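Local coordinates for CPXV203 protein (Cowpox virus, PDB 4HKJ) that probably binds host MHC class I molecules and holds them back inside the infected cell, so that fewer reach the surface for T-cell recognition, at residues 46-51 and 70-75; 58-63 and 101-106; 63-68 and 96-101; 117-122 and 133-138; 127-132 and 148-153. All coordinates share one frame; numbering follows the deposited sequence.

Contact 1. Residues 46-51 and 70-75; sequences LITEGN and ATTKQT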
# COMPACT_ATOMS: atom_id res chain seq x y z
N LEU D 46 -22.02 15.05 8.52
CA LEU D 46 -21.36 16.18 7.87
C LEU D 46 -21.33 16.03 6.35
O LEU D 46 -21.28 14.92 5.82
CB LEU D 46 -19.94 16.38 8.42
CG LEU D 46 -18.94 15.22 8.41
CD1 LEU D 46 -18.22 15.09 7.07
CD2 LEU D 46 -17.94 15.37 9.54
N ILE D 47 -21.35 17.16 5.65
CA ILE D 47 -21.24 17.18 4.20
C ILE D 47 -20.08 18.07 3.79
O ILE D 47 -19.97 19.21 4.25
CB ILE D 47 -22.52 17.72 3.54
CG1 ILE D 47 -23.76 16.98 4.07
CG2 ILE D 47 -22.44 17.59 2.02
CD1 ILE D 47 -25.05 17.44 3.45
N THR D 48 -19.20 17.56 2.92
CA THR D 48 -18.04 18.33 2.49
C THR D 48 -17.95 18.48 0.97
O THR D 48 -18.02 17.49 0.24
CB THR D 48 -16.72 17.75 3.05
OG1 THR D 48 -15.61 18.48 2.51
CG2 THR D 48 -16.58 16.28 2.70
N GLU D 49 -17.79 19.71 0.51
CA GLU D 49 -17.62 19.99 -0.91
C GLU D 49 -16.17 20.38 -1.21
O GLU D 49 -15.59 21.19 -0.49
CB GLU D 49 -18.55 21.11 -1.36
CG GLU D 49 -20.03 20.85 -1.12
CD GLU D 49 -20.50 21.31 0.25
OE1 GLU D 49 -19.64 21.75 1.05
OE2 GLU D 49 -21.71 21.25 0.52
N GLY D 50 -15.60 19.80 -2.26
CA GLY D 50 -14.24 20.13 -2.65
C GLY D 50 -13.57 19.08 -3.51
O GLY D 50 -13.87 17.89 -3.41
N ASN D 51 -12.65 19.54 -4.36
CA ASN D 51 -11.86 18.67 -5.24
C ASN D 51 -12.70 17.85 -6.22
O ASN D 51 -12.36 16.70 -6.53
CB ASN D 51 -10.92 17.77 -4.42
CG ASN D 51 -9.93 18.57 -3.59
OD1 ASN D 51 -10.16 19.74 -3.30
ND2 ASN D 51 -8.84 17.93 -3.21
N ALA D 70 -14.57 15.31 14.08
CA ALA D 70 -14.57 16.71 14.48
C ALA D 70 -13.99 17.65 13.41
O ALA D 70 -14.50 18.75 13.20
CB ALA D 70 -13.84 16.89 15.80
N THR D 71 -12.93 17.20 12.75
CA THR D 71 -12.23 18.05 11.79
C THR D 71 -12.12 17.40 10.41
O THR D 71 -11.97 16.18 10.30
CB THR D 71 -10.82 18.43 12.30
OG1 THR D 71 -10.90 18.88 13.65
CG2 THR D 71 -10.19 19.52 11.44
N THR D 72 -12.22 18.22 9.36
CA THR D 72 -12.11 17.73 7.99
C THR D 72 -11.06 18.52 7.21
O THR D 72 -11.04 19.75 7.26
CB THR D 72 -13.46 17.83 7.25
OG1 THR D 72 -14.51 17.33 8.09
CG2 THR D 72 -13.42 17.01 5.96
N LYS D 73 -10.19 17.81 6.50
CA LYS D 73 -9.15 18.45 5.69
C LYS D 73 -9.08 17.82 4.31
O LYS D 73 -9.38 16.64 4.14
CB LYS D 73 -7.79 18.34 6.38
CG LYS D 73 -7.71 19.01 7.74
CD LYS D 73 -6.35 18.80 8.38
CE LYS D 73 -6.30 19.44 9.76
NZ LYS D 73 -4.96 19.29 10.39
N GLN D 74 -8.70 18.62 3.31
CA GLN D 74 -8.57 18.14 1.94
C GLN D 74 -7.35 18.72 1.24
O GLN D 74 -6.88 19.81 1.58
CB GLN D 74 -9.83 18.46 1.13
CG GLN D 74 -11.07 17.69 1.55
CD GLN D 74 -12.25 17.94 0.62
OE1 GLN D 74 -13.39 17.66 0.97
NE2 GLN D 74 -11.97 18.48 -0.56
N THR D 75 -6.84 17.98 0.26
CA THR D 75 -5.74 18.45 -0.57
C THR D 75 -5.84 17.82 -1.95
O THR D 75 -6.63 16.90 -2.16
CB THR D 75 -4.37 18.13 0.05
OG1 THR D 75 -3.33 18.68 -0.77
CG2 THR D 75 -4.17 16.62 0.15
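Q74 reaches across from strand 71-77 to T48 and G50 of strand 45-50, bridging the two sheets of a beta sandwich. The strands run almost the same way, their short segments inclined by 19° and 9.1 Å apart at the closest, a spacing that only side chains can fill. From CG outward the Q74 chain is stretched (chi2 -174°), which carries its amide across the gap. T48 comes from the opposite direction, and its OG1 lies 2.8 Å from Q74 OE1. S36 O also lies within hydrogen-bonding reach of this hydroxyl. The other branch of the Q74 amide sits against bare backbone at G50, with NE2 3.4 Å from G50 C. N51 slides past Q74 in the opposite sense, the two amide planes turned 84° apart, and N51 OD1 is 3.5 Å from Q74 NE2. At the other end the packing is more apolar and less close: L46 CD2 stands 4.2 Å from T72 OG1, and F86 of strand 81-88 touches both residues. Nearly every residue in contact is buried, although T75 also packs on the chain of another protein. Beyond Q74, N51 ND2 lies 2.7 Å from T75 O.

Contact 2. Residues 58-63 and 101-106; sequences HDQCEE and SKHILI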
# COMPACT_ATOMS: atom_id res chain seq x y z
N HIS D 58 -22.31 9.78 7.50
CA HIS D 58 -23.33 9.57 8.52
C HIS D 58 -22.89 8.56 9.58
O HIS D 58 -21.88 7.88 9.42
CB HIS D 58 -24.64 9.10 7.89
CG HIS D 58 -25.38 10.17 7.15
ND1 HIS D 58 -25.94 11.25 7.78
CD2 HIS D 58 -25.67 10.31 5.84
CE1 HIS D 58 -26.53 12.02 6.89
NE2 HIS D 58 -26.38 11.47 5.70
N ASP D 59 -23.67 8.48 10.65
CA ASP D 59 -23.52 7.42 11.63
C ASP D 59 -24.87 6.72 11.84
O ASP D 59 -25.90 7.22 11.38
CB ASP D 59 -22.97 7.95 12.96
CG ASP D 59 -23.78 9.11 13.53
OD1 ASP D 59 -24.96 9.27 13.17
OD2 ASP D 59 -23.22 9.86 14.36
N GLN D 60 -24.86 5.58 12.52
CA GLN D 60 -26.10 4.83 12.73
C GLN D 60 -26.88 5.32 13.94
O GLN D 60 -27.71 4.59 14.50
CB GLN D 60 -25.81 3.33 12.84
CG GLN D 60 -25.39 2.68 11.52
CD GLN D 60 -25.23 1.18 11.63
OE1 GLN D 60 -25.48 0.59 12.68
NE2 GLN D 60 -24.81 0.55 10.54
N CYS D 61 -26.63 6.56 14.35
CA CYS D 61 -27.33 7.15 15.48
C CYS D 61 -28.53 7.97 15.04
O CYS D 61 -28.43 8.80 14.14
CB CYS D 61 -26.39 8.04 16.30
SG CYS D 61 -25.11 7.16 17.22
N GLU D 62 -29.68 7.72 15.67
CA GLU D 62 -30.88 8.52 15.42
C GLU D 62 -31.02 9.55 16.53
O GLU D 62 -31.43 10.69 16.29
CB GLU D 62 -32.11 7.62 15.37
CG GLU D 62 -32.11 6.62 14.22
CD GLU D 62 -33.34 5.73 14.22
OE1 GLU D 62 -34.13 5.81 15.18
OE2 GLU D 62 -33.50 4.95 13.26
N GLU D 63 -30.70 9.14 17.75
CA GLU D 63 -30.71 10.03 18.90
C GLU D 63 -29.54 11.01 18.79
O GLU D 63 -28.44 10.61 18.42
CB GLU D 63 -30.59 9.21 20.19
CG GLU D 63 -30.88 9.99 21.47
CD GLU D 63 -32.32 10.45 21.56
OE1 GLU D 63 -33.20 9.82 20.93
OE2 GLU D 63 -32.59 11.44 22.27
N SER D 101 -22.41 5.41 17.10
CA SER D 101 -21.54 6.49 16.67
C SER D 101 -20.23 5.95 16.10
O SER D 101 -19.42 6.71 15.56
CB SER D 101 -21.27 7.45 17.82
OG SER D 101 -22.46 8.07 18.26
N LYS D 102 -20.02 4.64 16.22
CA LYS D 102 -18.80 4.02 15.71
C LYS D 102 -19.05 3.25 14.41
O LYS D 102 -18.16 2.58 13.90
CB LYS D 102 -18.17 3.12 16.77
CG LYS D 102 -17.67 3.88 17.99
CD LYS D 102 -17.01 2.96 19.01
CE LYS D 102 -18.02 2.02 19.65
NZ LYS D 102 -17.39 1.18 20.70
N HIS D 103 -20.27 3.35 13.90
CA HIS D 103 -20.59 2.81 12.58
C HIS D 103 -20.70 3.95 11.58
O HIS D 103 -21.66 4.72 11.61
CB HIS D 103 -21.88 1.99 12.62
CG HIS D 103 -21.69 0.60 13.13
ND1 HIS D 103 -21.58 0.30 14.47
CD2 HIS D 103 -21.60 -0.59 12.47
CE1 HIS D 103 -21.42 -1.00 14.62
NE2 HIS D 103 -21.43 -1.56 13.42
N ILE D 104 -19.72 4.04 10.69
CA ILE D 104 -19.62 5.16 9.76
C ILE D 104 -20.06 4.79 8.35
O ILE D 104 -19.61 3.78 7.79
CB ILE D 104 -18.17 5.70 9.71
CG1 ILE D 104 -17.69 6.10 11.10
CG2 ILE D 104 -18.08 6.88 8.75
CD1 ILE D 104 -18.53 7.17 11.76
N LEU D 105 -20.94 5.60 7.77
CA LEU D 105 -21.34 5.44 6.39
C LEU D 105 -20.93 6.65 5.56
O LEU D 105 -21.41 7.76 5.79
CB LEU D 105 -22.85 5.22 6.28
CG LEU D 105 -23.42 5.28 4.86
CD1 LEU D 105 -22.83 4.17 3.99
CD2 LEU D 105 -24.94 5.22 4.87
N ILE D 106 -20.05 6.43 4.59
CA ILE D 106 -19.52 7.52 3.77
C ILE D 106 -19.97 7.39 2.32
O ILE D 106 -19.75 6.37 1.68
CB ILE D 106 -17.99 7.58 3.85
CG1 ILE D 106 -17.55 7.89 5.28
CG2 ILE D 106 -17.44 8.62 2.89
CD1 ILE D 106 -16.05 7.98 5.47
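H58 and L105 form the close part of this contact, a hydrogen-bonded pair of the antiparallel strands 53-59 and 103-110. H58 N donates to L105 O at 2.8 Å, and L105 N returns a bond to H58 O at 3.0 Å; both are nearly straight, at 173°. Next along, D59 CA approaches H103 O at 3.3 Å in a CA-H...O contact. The pairing frays at Q60, whose N makes a weak, bent bond of 3.4 Å to that same H103 O and also bonds to C100 O. The outer side is left to side chains. Q60, its chain fully drawn out, lays its amide over H103, with Q60 CD 3.6 Å from H103 CB and Q60 OE1 above one face of the imidazole; the flat groups are inclined by just 21°. H103 is fixed further by a bond from its ND1 to D99 O and by stacking on H131, and H58 ND1 bonds to G44 O. Q60 and L105 are exposed. Just beyond, C61 is tied to C100 by a disulfide. The strand pairing here thus rests on main-chain polar groups, and where it frays the disulfide adds a covalent link to the bond between Q60 and C100.

Contact 3. Residues 63-68 and 96-101; sequences EPNPFI and NIPDCS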
# COMPACT_ATOMS: atom_id res chain seq x y z
N GLU D 63 -30.70 9.14 17.75
CA GLU D 63 -30.71 10.03 18.90
C GLU D 63 -29.54 11.01 18.79
O GLU D 63 -28.44 10.61 18.42
CB GLU D 63 -30.59 9.21 20.19
CG GLU D 63 -30.88 9.99 21.47
CD GLU D 63 -32.32 10.45 21.56
OE1 GLU D 63 -33.20 9.82 20.93
OE2 GLU D 63 -32.59 11.44 22.27
N PRO D 64 -29.79 12.29 19.09
CA PRO D 64 -28.74 13.32 19.02
C PRO D 64 -27.52 12.99 19.89
O PRO D 64 -27.55 13.18 21.10
CB PRO D 64 -29.45 14.58 19.55
CG PRO D 64 -30.71 14.09 20.21
CD PRO D 64 -31.09 12.87 19.46
N ASN D 65 -26.47 12.49 19.24
CA ASN D 65 -25.22 12.18 19.91
C ASN D 65 -24.06 12.91 19.24
O ASN D 65 -24.13 13.25 18.06
CB ASN D 65 -24.97 10.66 19.88
CG ASN D 65 -25.95 9.89 20.75
OD1 ASN D 65 -26.52 10.43 21.70
ND2 ASN D 65 -26.15 8.62 20.42
N PRO D 66 -22.98 13.17 20.00
CA PRO D 66 -21.79 13.81 19.43
C PRO D 66 -21.18 12.97 18.31
O PRO D 66 -20.88 11.80 18.51
CB PRO D 66 -20.83 13.90 20.62
CG PRO D 66 -21.34 12.91 21.61
CD PRO D 66 -22.82 12.91 21.45
N PHE D 67 -21.02 13.58 17.13
CA PHE D 67 -20.46 12.88 15.98
C PHE D 67 -18.98 12.56 16.24
O PHE D 67 -18.26 13.37 16.82
CB PHE D 67 -20.62 13.72 14.71
CG PHE D 67 -20.47 12.94 13.44
CD1 PHE D 67 -21.46 12.05 13.03
CD2 PHE D 67 -19.36 13.10 12.64
CE1 PHE D 67 -21.33 11.33 11.86
CE2 PHE D 67 -19.22 12.38 11.46
CZ PHE D 67 -20.21 11.50 11.07
N ILE D 68 -18.55 11.38 15.81
CA ILE D 68 -17.21 10.90 16.13
C ILE D 68 -16.11 11.64 15.35
O ILE D 68 -14.93 11.55 15.70
CB ILE D 68 -17.08 9.37 15.91
CG1 ILE D 68 -15.99 8.78 16.81
CG2 ILE D 68 -16.83 9.05 14.45
CD1 ILE D 68 -15.92 7.27 16.79
N ASN D 96 -16.49 4.39 26.21
CA ASN D 96 -17.47 5.38 26.63
C ASN D 96 -18.26 5.97 25.47
O ASN D 96 -19.16 6.79 25.67
CB ASN D 96 -16.78 6.51 27.40
CG ASN D 96 -15.88 5.98 28.51
OD1 ASN D 96 -14.70 6.34 28.58
ND2 ASN D 96 -16.43 5.13 29.37
N ILE D 97 -17.93 5.55 24.25
CA ILE D 97 -18.62 6.01 23.06
C ILE D 97 -19.68 5.00 22.63
O ILE D 97 -19.39 3.81 22.49
CB ILE D 97 -17.64 6.25 21.89
CG1 ILE D 97 -16.63 7.33 22.26
CG2 ILE D 97 -18.39 6.62 20.62
CD1 ILE D 97 -15.63 7.63 21.17
N PRO D 98 -20.92 5.48 22.42
CA PRO D 98 -22.03 4.65 21.93
C PRO D 98 -21.64 3.89 20.66
O PRO D 98 -20.88 4.41 19.85
CB PRO D 98 -23.11 5.69 21.61
CG PRO D 98 -22.85 6.79 22.57
CD PRO D 98 -21.36 6.85 22.72
N ASP D 99 -22.16 2.67 20.51
CA ASP D 99 -21.79 1.81 19.39
C ASP D 99 -22.22 2.41 18.05
O ASP D 99 -21.49 2.33 17.07
CB ASP D 99 -22.39 0.42 19.57
CG ASP D 99 -21.76 -0.61 18.66
OD1 ASP D 99 -20.68 -1.14 19.02
OD2 ASP D 99 -22.32 -0.90 17.58
N CYS D 100 -23.41 3.00 18.03
CA CYS D 100 -23.97 3.56 16.80
C CYS D 100 -23.10 4.67 16.22
O CYS D 100 -23.04 4.86 15.01
CB CYS D 100 -25.38 4.10 17.06
SG CYS D 100 -25.44 5.45 18.26
N SER D 101 -22.41 5.41 17.10
CA SER D 101 -21.54 6.49 16.67
C SER D 101 -20.23 5.95 16.10
O SER D 101 -19.42 6.71 15.56
CB SER D 101 -21.27 7.45 17.82
OG SER D 101 -22.46 8.07 18.26
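Two loops at one end of the beta sandwich, one following strand 53-59 and the other leading into strand 103-110, meet where I68 packs on S101. The side chain of I68 wraps a carbonyl: S101 O has I68 CB at 3.6 Å, CG2 at 3.7 Å and CD1 at 3.8 Å. A chi1 of -154° swings the longer branch away from the I68 backbone N, and it passes I97 broadside, I68 CD1 lying 4.4 Å from I97 CD1. K102 touches both isoleucines. Nearer the surface, N65 leans its CB toward S101 OG at 4.0 Å, and the N65 side chain lies beside C100 and P98. Within the 96-101 loop a weak backbone bond from S101 N to P98 O closes a turn that enters a short 3-10 segment. The C61-C100 disulfide lies alongside, just upstream of the 63-68 loop. This is loose loop-loop van der Waals packing next to a disulfide, at the strand connections of a beta sandwich.

Contact 4. Residues 117-122 and 133-138; sequences LDFHTL and TVKYDT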
# COMPACT_ATOMS: atom_id res chain seq x y z
N LEU D 117 -24.16 7.90 -12.22
CA LEU D 117 -24.98 7.34 -11.15
C LEU D 117 -24.92 5.81 -11.07
O LEU D 117 -25.95 5.15 -10.91
CB LEU D 117 -26.43 7.81 -11.29
CG LEU D 117 -26.64 9.32 -11.18
CD1 LEU D 117 -28.07 9.70 -11.50
CD2 LEU D 117 -26.25 9.81 -9.79
N ASP D 118 -23.71 5.27 -11.18
CA ASP D 118 -23.50 3.84 -11.01
C ASP D 118 -22.68 3.59 -9.75
O ASP D 118 -21.46 3.52 -9.79
CB ASP D 118 -22.79 3.25 -12.23
CG ASP D 118 -22.63 1.75 -12.14
OD1 ASP D 118 -23.50 1.09 -11.53
OD2 ASP D 118 -21.64 1.21 -12.69
N PHE D 119 -23.38 3.45 -8.62
CA PHE D 119 -22.71 3.36 -7.33
C PHE D 119 -22.25 1.95 -6.98
O PHE D 119 -22.67 0.96 -7.58
CB PHE D 119 -23.62 3.89 -6.22
CG PHE D 119 -23.89 5.36 -6.32
CD1 PHE D 119 -23.00 6.28 -5.79
CD2 PHE D 119 -25.04 5.83 -6.94
CE1 PHE D 119 -23.24 7.63 -5.88
CE2 PHE D 119 -25.28 7.19 -7.03
CZ PHE D 119 -24.38 8.09 -6.50
N HIS D 120 -21.37 1.88 -5.98
CA HIS D 120 -20.87 0.63 -5.45
C HIS D 120 -20.60 0.79 -3.97
O HIS D 120 -19.92 1.73 -3.55
CB HIS D 120 -19.58 0.22 -6.18
CG HIS D 120 -18.91 -0.98 -5.58
ND1 HIS D 120 -19.58 -2.14 -5.27
CD2 HIS D 120 -17.61 -1.19 -5.24
CE1 HIS D 120 -18.73 -3.02 -4.76
NE2 HIS D 120 -17.53 -2.47 -4.73
N THR D 121 -21.16 -0.11 -3.16
CA THR D 121 -20.99 -0.04 -1.72
C THR D 121 -20.05 -1.14 -1.23
O THR D 121 -20.28 -2.32 -1.48
CB THR D 121 -22.33 -0.13 -0.97
OG1 THR D 121 -23.13 1.02 -1.27
CG2 THR D 121 -22.11 -0.21 0.53
N LEU D 122 -18.99 -0.74 -0.54
CA LEU D 122 -18.00 -1.68 -0.03
C LEU D 122 -17.66 -1.37 1.42
O LEU D 122 -17.40 -0.22 1.77
CB LEU D 122 -16.74 -1.63 -0.89
CG LEU D 122 -15.63 -2.62 -0.52
CD1 LEU D 122 -16.04 -4.05 -0.85
CD2 LEU D 122 -14.33 -2.26 -1.22
N THR D 133 -17.91 2.05 6.02
CA THR D 133 -18.54 1.62 4.78
C THR D 133 -18.53 2.76 3.77
O THR D 133 -18.91 3.89 4.09
CB THR D 133 -19.99 1.16 5.01
OG1 THR D 133 -20.02 0.19 6.07
CG2 THR D 133 -20.57 0.54 3.75
N VAL D 134 -18.09 2.48 2.55
CA VAL D 134 -17.98 3.51 1.52
C VAL D 134 -18.85 3.23 0.30
O VAL D 134 -18.77 2.16 -0.31
CB VAL D 134 -16.52 3.70 1.07
CG1 VAL D 134 -16.44 4.71 -0.07
CG2 VAL D 134 -15.66 4.15 2.24
N LYS D 135 -19.68 4.21 -0.05
CA LYS D 135 -20.52 4.15 -1.23
C LYS D 135 -20.08 5.25 -2.20
O LYS D 135 -20.09 6.42 -1.84
CB LYS D 135 -21.98 4.35 -0.84
CG LYS D 135 -22.94 4.55 -2.00
CD LYS D 135 -24.30 5.00 -1.50
CE LYS D 135 -25.25 5.29 -2.66
NZ LYS D 135 -25.61 4.06 -3.41
N TYR D 136 -19.70 4.87 -3.42
CA TYR D 136 -19.19 5.85 -4.37
C TYR D 136 -19.60 5.59 -5.82
O TYR D 136 -19.80 4.45 -6.23
CB TYR D 136 -17.67 5.97 -4.25
CG TYR D 136 -16.90 4.73 -4.66
CD1 TYR D 136 -16.74 3.67 -3.77
CD2 TYR D 136 -16.33 4.62 -5.92
CE1 TYR D 136 -16.04 2.53 -4.14
CE2 TYR D 136 -15.63 3.49 -6.29
CZ TYR D 136 -15.49 2.45 -5.40
OH TYR D 136 -14.79 1.32 -5.78
N ASP D 137 -19.70 6.68 -6.58
CA ASP D 137 -20.06 6.61 -7.99
C ASP D 137 -18.86 6.19 -8.83
O ASP D 137 -17.88 6.93 -8.94
CB ASP D 137 -20.58 7.98 -8.46
CG ASP D 137 -21.34 7.91 -9.77
OD1 ASP D 137 -21.11 6.98 -10.56
OD2 ASP D 137 -22.18 8.81 -10.01
N THR D 138 -18.94 5.01 -9.43
CA THR D 138 -17.82 4.45 -10.18
C THR D 138 -17.72 5.01 -11.60
O THR D 138 -16.81 4.65 -12.35
CB THR D 138 -17.90 2.91 -10.25
OG1 THR D 138 -19.02 2.53 -11.06
CG2 THR D 138 -18.06 2.32 -8.86
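F119 to L122 pair with V134 to D137 in antiparallel fashion, and the backbone bonds alternate along the strands. L122 and V134 exchange two of 2.9 Å; H120 and Y136 exchange two that are longer, H120 N to Y136 O being the more bent at 136°. Past F119 and D137, at this one end, a backbone N-H and two side chains hold the chains together. D118 O is gripped twice, by T138 N and by T138 OG1, each at 2.9 Å and from opposite faces of the carbonyl plane. D137 answers with its carboxylate: D118 N meets OD1 at 3.2 Å from well above the carboxylate plane, and L117 N makes a weak bond to OD2. S139 OG also bonds to D137 OD1. All this belongs to the beta hairpin of strands 119-126 and 131-137, at one edge of the mixed sheet, where 131-137 pairs in parallel with strand 103-110. Side-chain packing divides between the faces. On one, the K135 chain crosses the F119 ring and its bent end (chi4 67°) lays CE over the face, 4.2 Å from the centroid; D137 OD2 is more loosely placed over the other. T121 CG2 meets T133 CG2 at 3.6 Å. On the other face of the sheet H120 and Y136 lie side by side, with Y136 OH 3.8 Å from H120 CD2 and near the imidazole plane; H120 NE2 bonds to the backbone of another protein's chain.

Contact 5. Residues 127-132 and 148-153; sequences SNYLHI and YSFMNE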
# COMPACT_ATOMS: atom_id res chain seq x y z
N SER D 127 -13.90 -3.54 12.54
CA SER D 127 -13.17 -3.81 13.78
C SER D 127 -13.99 -3.44 15.01
O SER D 127 -15.08 -2.87 14.89
CB SER D 127 -11.84 -3.05 13.79
OG SER D 127 -12.04 -1.65 13.79
N ASN D 128 -13.46 -3.75 16.18
CA ASN D 128 -14.14 -3.48 17.44
C ASN D 128 -14.25 -1.99 17.76
O ASN D 128 -15.10 -1.58 18.55
CB ASN D 128 -13.44 -4.20 18.60
CG ASN D 128 -13.59 -5.71 18.51
OD1 ASN D 128 -12.59 -6.44 18.46
ND2 ASN D 128 -14.82 -6.19 18.50
N TYR D 129 -13.40 -1.19 17.14
CA TYR D 129 -13.36 0.24 17.40
C TYR D 129 -14.15 1.05 16.38
O TYR D 129 -14.75 2.07 16.72
CB TYR D 129 -11.91 0.74 17.44
CG TYR D 129 -11.08 0.18 18.58
CD1 TYR D 129 -11.69 -0.38 19.70
CD2 TYR D 129 -9.70 0.22 18.54
CE1 TYR D 129 -10.93 -0.89 20.74
CE2 TYR D 129 -8.93 -0.28 19.57
CZ TYR D 129 -9.56 -0.84 20.67
OH TYR D 129 -8.80 -1.34 21.70
N LEU D 130 -14.16 0.60 15.13
CA LEU D 130 -14.75 1.38 14.06
C LEU D 130 -15.26 0.52 12.90
O LEU D 130 -14.72 -0.54 12.61
CB LEU D 130 -13.73 2.40 13.53
CG LEU D 130 -14.29 3.63 12.82
CD1 LEU D 130 -15.07 4.50 13.80
CD2 LEU D 130 -13.17 4.43 12.17
N HIS D 131 -16.32 1.01 12.25
CA HIS D 131 -16.85 0.38 11.04
C HIS D 131 -16.93 1.41 9.93
O HIS D 131 -17.63 2.41 10.05
CB HIS D 131 -18.24 -0.21 11.31
CG HIS D 131 -18.26 -1.29 12.35
ND1 HIS D 131 -18.32 -1.02 13.70
CD2 HIS D 131 -18.23 -2.63 12.24
CE1 HIS D 131 -18.33 -2.15 14.37
NE2 HIS D 131 -18.27 -3.15 13.51
N ILE D 132 -16.20 1.18 8.84
CA ILE D 132 -16.19 2.12 7.72
C ILE D 132 -16.77 1.52 6.45
O ILE D 132 -16.20 0.59 5.86
CB ILE D 132 -14.77 2.66 7.44
CG1 ILE D 132 -14.23 3.40 8.66
CG2 ILE D 132 -14.79 3.58 6.23
CD1 ILE D 132 -12.85 4.01 8.45
N TYR D 148 -7.05 3.87 8.05
CA TYR D 148 -7.76 4.00 9.33
C TYR D 148 -6.80 3.89 10.51
O TYR D 148 -5.93 3.02 10.56
CB TYR D 148 -8.86 2.94 9.41
CG TYR D 148 -9.19 2.44 10.80
CD1 TYR D 148 -9.83 3.26 11.72
CD2 TYR D 148 -8.89 1.14 11.17
CE1 TYR D 148 -10.13 2.80 12.99
CE2 TYR D 148 -9.20 0.66 12.43
CZ TYR D 148 -9.82 1.50 13.34
OH TYR D 148 -10.13 1.04 14.59
N SER D 149 -6.96 4.81 11.46
CA SER D 149 -6.11 4.85 12.65
C SER D 149 -6.88 5.36 13.86
O SER D 149 -7.43 6.47 13.83
CB SER D 149 -4.88 5.72 12.39
OG SER D 149 -4.01 5.71 13.51
N PHE D 150 -6.92 4.56 14.92
CA PHE D 150 -7.69 4.90 16.11
C PHE D 150 -7.05 4.28 17.35
O PHE D 150 -7.25 3.10 17.64
CB PHE D 150 -9.13 4.41 15.96
CG PHE D 150 -10.06 4.93 17.02
CD1 PHE D 150 -10.20 6.29 17.24
CD2 PHE D 150 -10.82 4.05 17.79
CE1 PHE D 150 -11.06 6.77 18.21
CE2 PHE D 150 -11.68 4.53 18.76
CZ PHE D 150 -11.80 5.89 18.97
N MSE D 151 -6.28 5.08 18.08
CA MSE D 151 -5.58 4.61 19.27
C MSE D 151 -5.16 5.77 20.17
O MSE D 151 -5.24 6.93 19.76
CB MSE D 151 -4.35 3.79 18.87
CG MSE D 151 -3.40 4.52 17.93
SE MSE D 151 -1.95 3.39 17.30
CE MSE D 151 -1.17 4.61 15.99
N ASN D 152 -4.73 5.45 21.38
CA ASN D 152 -4.30 6.48 22.32
C ASN D 152 -2.83 6.87 22.14
O ASN D 152 -2.09 6.21 21.41
CB ASN D 152 -4.58 6.06 23.77
CG ASN D 152 -4.03 4.69 24.10
OD1 ASN D 152 -3.08 4.22 23.47
ND2 ASN D 152 -4.62 4.04 25.10
N GLU D 153 -2.43 7.95 22.80
CA GLU D 153 -1.08 8.50 22.65
C GLU D 153 0.01 7.57 23.18
O GLU D 153 1.15 7.63 22.73
CB GLU D 153 -0.97 9.87 23.32
CG GLU D 153 -1.67 10.98 22.55
CD GLU D 153 -1.04 11.22 21.19
OE1 GLU D 153 0.09 11.74 21.14
OE2 GLU D 153 -1.69 10.89 20.18
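With chi1 at -157°, L130 turns its branches from a loop onto the ring of Y148, and F150, at chi1 -169°, turns the rim of its ring to Y129 from the facing strand 141-152. L130 slides past Y148 in the opposite direction, its CD2 3.5 Å from Y148 CE1, and I132 CD1 lies against Y148 CB at 4.2 Å. Y148 brings its hydroxyl to the edge of the Y129 ring, the two side chains crossing at about a right angle: Y148 OH is 3.4 Å from Y129 CB and near the plane of that ring. The same hydroxyl receives at best a weak bond from S127 OG, 3.4 Å away, for S127 OG can also give its proton to L130 O at 3.1 Å. Y129 CB further abuts the rim of F150, 3.5 Å from its CD2. The Y129 and F150 rings meet obliquely, with centroids 6.0 Å apart and planes at 75°. The contact thus joins the turn ahead of strand 131-137, in one sheet of the sandwich, to the end of strand 141-152 in the other. I19 of strand 15-25 packs on L130 and I132, W15 of the same strand meets the F150 ring, V125 of strand 119-126 touches Y148, and N152 caps the start of helix 153-158 through E155 N.

How the contacts relate
Contacts 1 and 5 both span the two sheets of the sandwich, but contact 1 is buried and largely polar, whereas contact 5 is aromatic and apolar and only partly buried. Contacts 2, 3 and 4 are likewise partly buried. Within the mixed sheet contact 2 pairs 53-59 with 103-110, and contact 4 lies one strand further, beyond 103-110, which bonds to strand 131-137 through I106 and K135; the chemistry of both is mainly backbone pairing. Contact 3 lacks regular pairing and is a loop contact at the sandwich end, nested within the loop closed by contact 2 and joined to it by the C61-C100 disulfide. Its F67 packs on L46 of contact 1, and its I68 on L130 of contact 5. Contacts 4 and 5 share strand 131-137.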